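PDB 5FX8: putative adhesin from Komagataella phaffii, which is a putative adhesion protein that may mediate cell-cell interaction through salt bridges and hydrogen bonds, represented by its N-terminal part with two cohesin-like domains. Local coordinates for residues C[17-20]-C[24-27]; C[147-152]-C[260-265]; C[227-232]-C[247-252]. One frame throughout, in Å; residues are numbered along the deposited sequence.

How the contacts relate
From the N terminus, contact 1 comes first and closes the shortest loop, just three residues, between strands 18-19 and 25-31, which belong to different sheets of the first cohesin-like region. Contact 2 opens later and spans 107 residues, pinning the linker loop 147-152 to strand 260-268. Contact 3 is nested within that span and brings 227-232 against strand 246-252 in the second cohesin-like region. Contacts 1 and 2 meet where Y20 OH lies 3.0 Å from D148 N, a probable hydrogen bond between the two halves. Contacts 2 and 3 share a core: V263 CG1 packs 3.7 Å from L249 CD2, whereas contacts 1 and 3 do not touch.

Contact 1: C[17-20]-C[24-27]; sequences STAY and WFVV
The ring of F25 reaches across to A19 and to the main chain of Y20, and this one side chain makes the whole contact. Its CB meets nothing across the gap, and the two backbones stay well apart, with A19 CA 8.2 Å from F25 CA. The first torsion decides where the ring goes: CG stands anti to the carbonyl carbon and beside the backbone N (chi1 -67°), which carries the ring away from its own strand toward 17-20. CG and the two CD atoms still lie short of any partner there. Contact begins one carbon further on, where CE2 meets A19 CB at 3.6 Å. At the tip, CZ touches two residues at once, lying 3.8 Å from A19 CB and likewise 3.8 Å from Y20 O. On the other branch CE1 is 4.1 Å from Y20 O, a looser approach. The methyl is an apolar partner, while the carbonyl oxygen is met by ring carbons and therefore only by packing.

Other neighbours complete the setting. V142 touches both A19 and F25, and V9 and L114 also pack on F25, so that the ring is enclosed by residues of several strands. Backbone bonds of A19 to D143 and V145 hold it in one sheet; that of F25 to L112 holds it in another. The phenol of Y20 leads away from F25, its OH bonded to D148 N, and its backbone N is bonded to D23 OD2 in the short connection between the segments. Two consecutive strands that enter different sheets and face each other through their side chains form a beta-arch, here within the buried interior of the first cohesin-like domain.

Contact 2: C[147-152]-C[260-265]; sequences LDRSQP and VLRVSF
The guanidinium of R149 lies between two aliphatic groups: L147 CD2 sits 3.7 Å above one face and V260 CG1 3.8 Å above the opposite one, both offset toward the rim. V260 lays both methyls over this one face, CG2 being 4.0 Å from R149 NE. At the edge, near the R149 plane, comes R262 NH2, 3.4 Å from R149 NH2. The two guanidinium planes are turned 45° from each other. Near the plane of the R262 group, at its edge, L147 CD2 approaches R262 NH2 at 4.3 Å.

Both cations converge on D168, a residue of neighbouring strand 162-170: R149 NH1 and R262 NH2 each form a salt bridge to its OD2, and R262 NH1 has a second partner in D208. The loop after strand 137-144 is thereby fastened to the outer face of a five-stranded antiparallel sheet of the second cohesin-like domain.

A bend at chi3 (-72°) turns the R262 guanidinium back toward the loop. Beside R149, D148 OD1 accepts from S150 N at 3.3 Å, making an Asx turn, and also from S150 OG at 3.1 Å. Q151 NE2 gives D148 OD2 a nearly straight bond (172°) of 3.2 Å.

Contact 3: C[227-232]-C[247-252]; sequences IPITPA and ISLSFA
In the beta-sandwich of the second cohesin-like domain, I229, next to the short edge strand 227-228, points its side chain across the sandwich onto L249 and F251 of strand 246-252 in the facing sheet. The backbones are far apart, I229 CA and L249 CA being 9.4 Å from each other, so the side chains bridge the gap between the sheets. I229 and L249 reach toward each other tip to tip: I229 CD1 comes 3.8 Å from L249 CD2 and 4.0 Å from L249 CD1. The latter methyl is also approached by the branch, I229 CG2 standing 4.1 Å from L249 CD1. An extended chi2 (177°) pushes CD1 as far from the I229 backbone as it will go, and there it also meets F251 CZ at 4.0 Å. F251 comes from the opposite direction and touches the isoleucine with the tip of its ring alone; Y197 packs edge-to-face against that ring, and F240 lies against both I229 and L249.

Past I229 the chain leaves the sandwich in an ST turn, where A232 N donates to T230 OG1 at 3.0 Å. A232 O is bonded to R379 of the lipoxygenase chain. Between the two segments, by contrast, only carbon atoms meet, which implies cohesion by dispersion and burial of apolar surface rather than by directional bonds.

Contact 1: C[17-20]-C[24-27]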
loop_
_atom_site.group_PDB
_atom_site.type_symbol
_atom_site.label_atom_id
_atom_site.label_comp_id
_atom_site.label_asym_id
_atom_site.label_seq_id
_atom_site.Cartn_x
_atom_site.Cartn_y
_atom_site.Cartn_z
ATOM N N SER C 17 -19.182 -30.220 48.924
ATOM C CA SER C 17 -19.088 -29.103 49.847
ATOM C C SER C 17 -18.901 -27.761 49.159
ATOM O O SER C 17 -19.017 -26.733 49.828
ATOM C CB SER C 17 -17.934 -29.343 50.814
ATOM O OG SER C 17 -16.723 -29.601 50.114
ATOM N N THR C 18 -18.602 -27.736 47.864
ATOM C CA THR C 18 -18.428 -26.491 47.123
ATOM C C THR C 18 -19.773 -26.012 46.586
ATOM O O THR C 18 -20.521 -26.787 45.984
ATOM C CB THR C 18 -17.439 -26.712 45.982
ATOM O OG1 THR C 18 -16.163 -27.025 46.537
ATOM C CG2 THR C 18 -17.305 -25.483 45.142
ATOM N N ALA C 19 -20.079 -24.739 46.793
ATOM C CA ALA C 19 -21.384 -24.255 46.406
ATOM C C ALA C 19 -21.294 -22.798 46.004
ATOM O O ALA C 19 -20.401 -22.079 46.444
ATOM C CB ALA C 19 -22.383 -24.412 47.543
ATOM N N TYR C 20 -22.222 -22.378 45.147
ATOM C CA TYR C 20 -22.492 -20.978 44.867
ATOM C C TYR C 20 -23.482 -20.426 45.883
ATOM O O TYR C 20 -24.244 -21.161 46.504
ATOM C CB TYR C 20 -23.071 -20.799 43.466
ATOM C CG TYR C 20 -22.123 -21.073 42.357
ATOM C CD1 TYR C 20 -20.757 -20.959 42.545
ATOM C CD2 TYR C 20 -22.581 -21.437 41.116
ATOM C CE1 TYR C 20 -19.882 -21.204 41.521
ATOM C CE2 TYR C 20 -21.703 -21.688 40.075
ATOM C CZ TYR C 20 -20.361 -21.568 40.288
ATOM O OH TYR C 20 -19.480 -21.820 39.279
ATOM N N TRP C 24 -29.162 -24.521 45.400
ATOM C CA TRP C 24 -29.981 -25.333 46.283
ATOM C C TRP C 24 -29.060 -26.187 47.143
ATOM O O TRP C 24 -28.187 -26.886 46.621
ATOM C CB TRP C 24 -30.919 -26.248 45.498
ATOM C CG TRP C 24 -32.016 -25.598 44.750
ATOM C CD1 TRP C 24 -32.067 -25.369 43.411
ATOM C CD2 TRP C 24 -33.261 -25.133 45.281
ATOM N NE1 TRP C 24 -33.248 -24.760 43.074
ATOM C CE2 TRP C 24 -34.003 -24.611 44.205
ATOM C CE3 TRP C 24 -33.811 -25.082 46.562
ATOM C CZ2 TRP C 24 -35.259 -24.054 44.377
ATOM C CZ3 TRP C 24 -35.053 -24.526 46.730
ATOM C CH2 TRP C 24 -35.763 -24.021 45.651
ATOM N N PHE C 25 -29.267 -26.126 48.461
ATOM C CA PHE C 25 -28.523 -26.904 49.440
ATOM C C PHE C 25 -29.376 -28.064 49.926
ATOM O O PHE C 25 -30.423 -27.854 50.541
ATOM C CB PHE C 25 -28.121 -26.035 50.618
ATOM C CG PHE C 25 -27.133 -24.983 50.272
ATOM C CD1 PHE C 25 -27.538 -23.792 49.700
ATOM C CD2 PHE C 25 -25.783 -25.183 50.518
ATOM C CE1 PHE C 25 -26.610 -22.824 49.383
ATOM C CE2 PHE C 25 -24.859 -24.207 50.202
ATOM C CZ PHE C 25 -25.273 -23.027 49.637
ATOM N N VAL C 26 -28.920 -29.279 49.649
ATOM C CA VAL C 26 -29.560 -30.497 50.127
ATOM C C VAL C 26 -29.249 -30.639 51.612
ATOM O O VAL C 26 -28.119 -30.964 51.981
ATOM C CB VAL C 26 -29.049 -31.704 49.339
ATOM C CG1 VAL C 26 -29.704 -32.973 49.787
ATOM C CG2 VAL C 26 -29.290 -31.473 47.895
ATOM N N VAL C 27 -30.230 -30.384 52.469
ATOM C CA VAL C 27 -30.073 -30.552 53.913
ATOM C C VAL C 27 -30.641 -31.913 54.297
ATOM O O VAL C 27 -31.857 -32.089 54.314
ATOM C CB VAL C 27 -30.775 -29.437 54.692
ATOM C CG1 VAL C 27 -30.598 -29.656 56.156
ATOM C CG2 VAL C 27 -30.210 -28.122 54.323
#

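Contact 2: C[147-152]-C[260-265]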
loop_
_atom_site.group_PDB
_atom_site.type_symbol
_atom_site.label_atom_id
_atom_site.label_comp_id
_atom_site.label_asym_id
_atom_site.label_seq_id
_atom_site.Cartn_x
_atom_site.Cartn_y
_atom_site.Cartn_z
ATOM N N LEU C 147 -17.701 -17.613 41.348
ATOM C CA LEU C 147 -18.137 -18.193 40.095
ATOM C C LEU C 147 -16.960 -18.805 39.359
ATOM O O LEU C 147 -15.863 -18.250 39.345
ATOM C CB LEU C 147 -18.804 -17.121 39.242
ATOM C CG LEU C 147 -20.302 -17.107 38.972
ATOM C CD1 LEU C 147 -21.067 -17.813 40.049
ATOM C CD2 LEU C 147 -20.757 -15.675 38.862
ATOM N N ASP C 148 -17.190 -19.958 38.750
ATOM C CA ASP C 148 -16.161 -20.633 37.970
ATOM C C ASP C 148 -15.907 -19.857 36.679
ATOM O O ASP C 148 -16.749 -19.845 35.778
ATOM C CB ASP C 148 -16.612 -22.057 37.686
ATOM C CG ASP C 148 -15.573 -22.855 36.983
ATOM O OD1 ASP C 148 -14.465 -22.337 36.848
ATOM O OD2 ASP C 148 -15.838 -24.006 36.595
ATOM N N ARG C 149 -14.750 -19.203 36.575
ATOM C CA ARG C 149 -14.439 -18.386 35.411
ATOM C C ARG C 149 -13.386 -19.031 34.533
ATOM O O ARG C 149 -12.569 -18.335 33.939
ATOM C CB ARG C 149 -13.984 -16.988 35.819
ATOM C CG ARG C 149 -15.046 -16.129 36.491
ATOM C CD ARG C 149 -16.373 -16.258 35.781
ATOM N NE ARG C 149 -17.275 -15.150 36.044
ATOM C CZ ARG C 149 -18.519 -15.118 35.601
ATOM N NH1 ARG C 149 -18.971 -16.136 34.904
ATOM N NH2 ARG C 149 -19.307 -14.090 35.851
ATOM N N SER C 150 -13.390 -20.354 34.450
ATOM C CA SER C 150 -12.435 -21.102 33.642
ATOM C C SER C 150 -13.096 -21.868 32.514
ATOM O O SER C 150 -12.410 -22.582 31.783
ATOM C CB SER C 150 -11.656 -22.091 34.511
ATOM O OG SER C 150 -12.409 -23.292 34.682
ATOM N N GLN C 151 -14.399 -21.768 32.372
ATOM C CA GLN C 151 -15.112 -22.443 31.313
ATOM C C GLN C 151 -16.493 -21.825 31.246
ATOM O O GLN C 151 -16.860 -21.059 32.138
ATOM C CB GLN C 151 -15.175 -23.939 31.583
ATOM C CG GLN C 151 -15.758 -24.279 32.918
ATOM C CD GLN C 151 -15.939 -25.762 33.094
ATOM O OE1 GLN C 151 -16.030 -26.489 32.117
ATOM N NE2 GLN C 151 -15.985 -26.222 34.343
ATOM N N PRO C 152 -17.273 -22.093 30.210
ATOM C CA PRO C 152 -18.650 -21.597 30.195
ATOM C C PRO C 152 -19.459 -22.193 31.335
ATOM O O PRO C 152 -19.433 -23.399 31.569
ATOM C CB PRO C 152 -19.172 -22.064 28.839
ATOM C CG PRO C 152 -17.955 -22.257 28.032
ATOM C CD PRO C 152 -16.929 -22.763 28.953
ATOM N N VAL C 260 -15.890 -11.168 30.498
ATOM C CA VAL C 260 -16.864 -12.251 30.505
ATOM C C VAL C 260 -18.039 -11.829 29.641
ATOM O O VAL C 260 -18.612 -10.760 29.859
ATOM C CB VAL C 260 -17.343 -12.602 31.930
ATOM C CG1 VAL C 260 -18.538 -13.506 31.878
ATOM C CG2 VAL C 260 -16.270 -13.299 32.702
ATOM N N LEU C 261 -18.374 -12.653 28.649
ATOM C CA LEU C 261 -19.597 -12.502 27.870
ATOM C C LEU C 261 -20.754 -13.201 28.571
ATOM O O LEU C 261 -20.673 -14.390 28.872
ATOM C CB LEU C 261 -19.433 -13.100 26.472
ATOM C CG LEU C 261 -20.714 -13.155 25.649
ATOM C CD1 LEU C 261 -21.139 -11.781 25.369
ATOM C CD2 LEU C 261 -20.460 -13.842 24.367
ATOM N N ARG C 262 -21.843 -12.482 28.789
ATOM C CA ARG C 262 -23.004 -13.034 29.470
ATOM C C ARG C 262 -24.211 -12.933 28.558
ATOM O O ARG C 262 -24.627 -11.834 28.198
ATOM C CB ARG C 262 -23.261 -12.308 30.792
ATOM C CG ARG C 262 -24.601 -12.623 31.435
ATOM C CD ARG C 262 -24.619 -12.225 32.884
ATOM N NE ARG C 262 -23.795 -13.137 33.661
ATOM C CZ ARG C 262 -23.488 -12.948 34.932
ATOM N NH1 ARG C 262 -23.941 -11.872 35.558
ATOM N NH2 ARG C 262 -22.730 -13.826 35.571
ATOM N N VAL C 263 -24.781 -14.068 28.193
ATOM C CA VAL C 263 -25.988 -14.086 27.390
ATOM C C VAL C 263 -27.176 -14.380 28.291
ATOM O O VAL C 263 -27.140 -15.312 29.095
ATOM C CB VAL C 263 -25.883 -15.113 26.257
ATOM C CG1 VAL C 263 -27.126 -15.055 25.407
ATOM C CG2 VAL C 263 -24.688 -14.817 25.423
ATOM N N SER C 264 -28.230 -13.595 28.156
ATOM C CA SER C 264 -29.424 -13.743 28.968
ATOM C C SER C 264 -30.599 -14.070 28.065
ATOM O O SER C 264 -30.853 -13.345 27.106
ATOM C CB SER C 264 -29.685 -12.464 29.754
ATOM O OG SER C 264 -30.929 -12.494 30.405
ATOM N N PHE C 265 -31.326 -15.146 28.359
ATOM C CA PHE C 265 -32.576 -15.403 27.652
ATOM C C PHE C 265 -33.688 -15.787 28.616
ATOM O O PHE C 265 -33.528 -16.677 29.451
ATOM C CB PHE C 265 -32.421 -16.464 26.554
ATOM C CG PHE C 265 -31.595 -17.629 26.937
ATOM C CD1 PHE C 265 -30.221 -17.546 26.933
ATOM C CD2 PHE C 265 -32.193 -18.832 27.257
ATOM C CE1 PHE C 265 -29.456 -18.624 27.276
ATOM C CE2 PHE C 265 -31.437 -19.932 27.593
ATOM C CZ PHE C 265 -30.068 -19.829 27.603
#

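Contact 3: C[227-232]-C[247-252]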
loop_
_atom_site.group_PDB
_atom_site.type_symbol
_atom_site.label_atom_id
_atom_site.label_comp_id
_atom_site.label_asym_id
_atom_site.label_seq_id
_atom_site.Cartn_x
_atom_site.Cartn_y
_atom_site.Cartn_z
ATOM N N ILE C 227 -27.365 -5.508 25.918
ATOM C CA ILE C 227 -27.543 -5.225 24.502
ATOM C C ILE C 227 -28.520 -6.253 23.943
ATOM O O ILE C 227 -28.219 -7.445 23.923
ATOM C CB ILE C 227 -26.203 -5.269 23.749
ATOM C CG1 ILE C 227 -25.259 -4.209 24.301
ATOM C CG2 ILE C 227 -26.392 -5.082 22.251
ATOM C CD1 ILE C 227 -23.873 -4.390 23.839
ATOM N N PRO C 228 -29.690 -5.851 23.477
ATOM C CA PRO C 228 -30.635 -6.825 22.936
ATOM C C PRO C 228 -30.114 -7.451 21.651
ATOM O O PRO C 228 -29.258 -6.910 20.952
ATOM C CB PRO C 228 -31.892 -5.988 22.685
ATOM C CG PRO C 228 -31.406 -4.601 22.520
ATOM C CD PRO C 228 -30.156 -4.462 23.316
ATOM N N ILE C 229 -30.644 -8.624 21.350
ATOM C CA ILE C 229 -30.255 -9.406 20.197
ATOM C C ILE C 229 -31.518 -9.590 19.368
ATOM O O ILE C 229 -32.494 -10.178 19.844
ATOM C CB ILE C 229 -29.657 -10.757 20.607
ATOM C CG1 ILE C 229 -28.312 -10.595 21.299
ATOM C CG2 ILE C 229 -29.517 -11.675 19.439
ATOM C CD1 ILE C 229 -27.764 -11.905 21.757
ATOM N N THR C 230 -31.528 -9.052 18.157
ATOM C CA THR C 230 -32.694 -9.165 17.304
ATOM C C THR C 230 -32.222 -9.733 15.986
ATOM O O THR C 230 -31.024 -9.957 15.835
ATOM C CB THR C 230 -33.365 -7.820 17.107
ATOM O OG1 THR C 230 -32.700 -7.114 16.053
ATOM C CG2 THR C 230 -33.279 -7.036 18.379
ATOM N N PRO C 231 -33.109 -10.038 15.039
ATOM C CA PRO C 231 -32.628 -10.420 13.704
ATOM C C PRO C 231 -31.745 -9.373 13.070
ATOM O O PRO C 231 -30.803 -9.721 12.353
ATOM C CB PRO C 231 -33.923 -10.611 12.913
ATOM C CG PRO C 231 -34.901 -11.034 13.928
ATOM C CD PRO C 231 -34.540 -10.345 15.207
ATOM N N ALA C 232 -32.001 -8.100 13.334
ATOM C CA ALA C 232 -31.281 -7.038 12.666
ATOM C C ALA C 232 -29.899 -6.800 13.239
ATOM O O ALA C 232 -29.180 -5.942 12.724
ATOM C CB ALA C 232 -32.078 -5.735 12.724
ATOM N N ILE C 247 -33.236 -22.008 21.208
ATOM C CA ILE C 247 -32.538 -20.811 20.761
ATOM C C ILE C 247 -31.168 -21.214 20.239
ATOM O O ILE C 247 -30.445 -21.960 20.903
ATOM C CB ILE C 247 -32.375 -19.766 21.876
ATOM C CG1 ILE C 247 -33.693 -19.434 22.554
ATOM C CG2 ILE C 247 -31.837 -18.500 21.303
ATOM C CD1 ILE C 247 -33.528 -18.557 23.776
ATOM N N SER C 248 -30.813 -20.717 19.058
ATOM C CA SER C 248 -29.472 -20.821 18.502
ATOM C C SER C 248 -28.826 -19.446 18.463
ATOM O O SER C 248 -29.468 -18.455 18.103
ATOM C CB SER C 248 -29.500 -21.381 17.092
ATOM O OG SER C 248 -29.682 -22.765 17.099
ATOM N N LEU C 249 -27.539 -19.391 18.783
ATOM C CA LEU C 249 -26.881 -18.101 18.843
ATOM C C LEU C 249 -25.402 -18.289 18.574
ATOM O O LEU C 249 -24.833 -19.296 18.983
ATOM C CB LEU C 249 -27.121 -17.478 20.204
ATOM C CG LEU C 249 -26.678 -16.054 20.428
ATOM C CD1 LEU C 249 -27.285 -15.147 19.385
ATOM C CD2 LEU C 249 -27.134 -15.661 21.786
ATOM N N SER C 250 -24.785 -17.330 17.882
ATOM C CA SER C 250 -23.363 -17.395 17.560
ATOM C C SER C 250 -22.699 -16.029 17.672
ATOM O O SER C 250 -23.305 -14.997 17.391
ATOM C CB SER C 250 -23.127 -17.912 16.151
ATOM O OG SER C 250 -23.661 -19.190 16.002
ATOM N N PHE C 251 -21.427 -16.035 18.025
ATOM C CA PHE C 251 -20.685 -14.803 18.220
ATOM C C PHE C 251 -19.314 -14.902 17.571
ATOM O O PHE C 251 -18.647 -15.932 17.646
ATOM C CB PHE C 251 -20.487 -14.486 19.697
ATOM C CG PHE C 251 -21.714 -14.016 20.418
ATOM C CD1 PHE C 251 -22.092 -12.680 20.381
ATOM C CD2 PHE C 251 -22.449 -14.891 21.209
ATOM C CE1 PHE C 251 -23.199 -12.234 21.087
ATOM C CE2 PHE C 251 -23.552 -14.451 21.909
ATOM C CZ PHE C 251 -23.924 -13.125 21.851
ATOM N N ALA C 252 -18.894 -13.829 16.933
ATOM C CA ALA C 252 -17.534 -13.688 16.432
ATOM C C ALA C 252 -17.008 -12.382 16.971
ATOM O O ALA C 252 -17.661 -11.349 16.836
ATOM C CB ALA C 252 -17.472 -13.677 14.908
#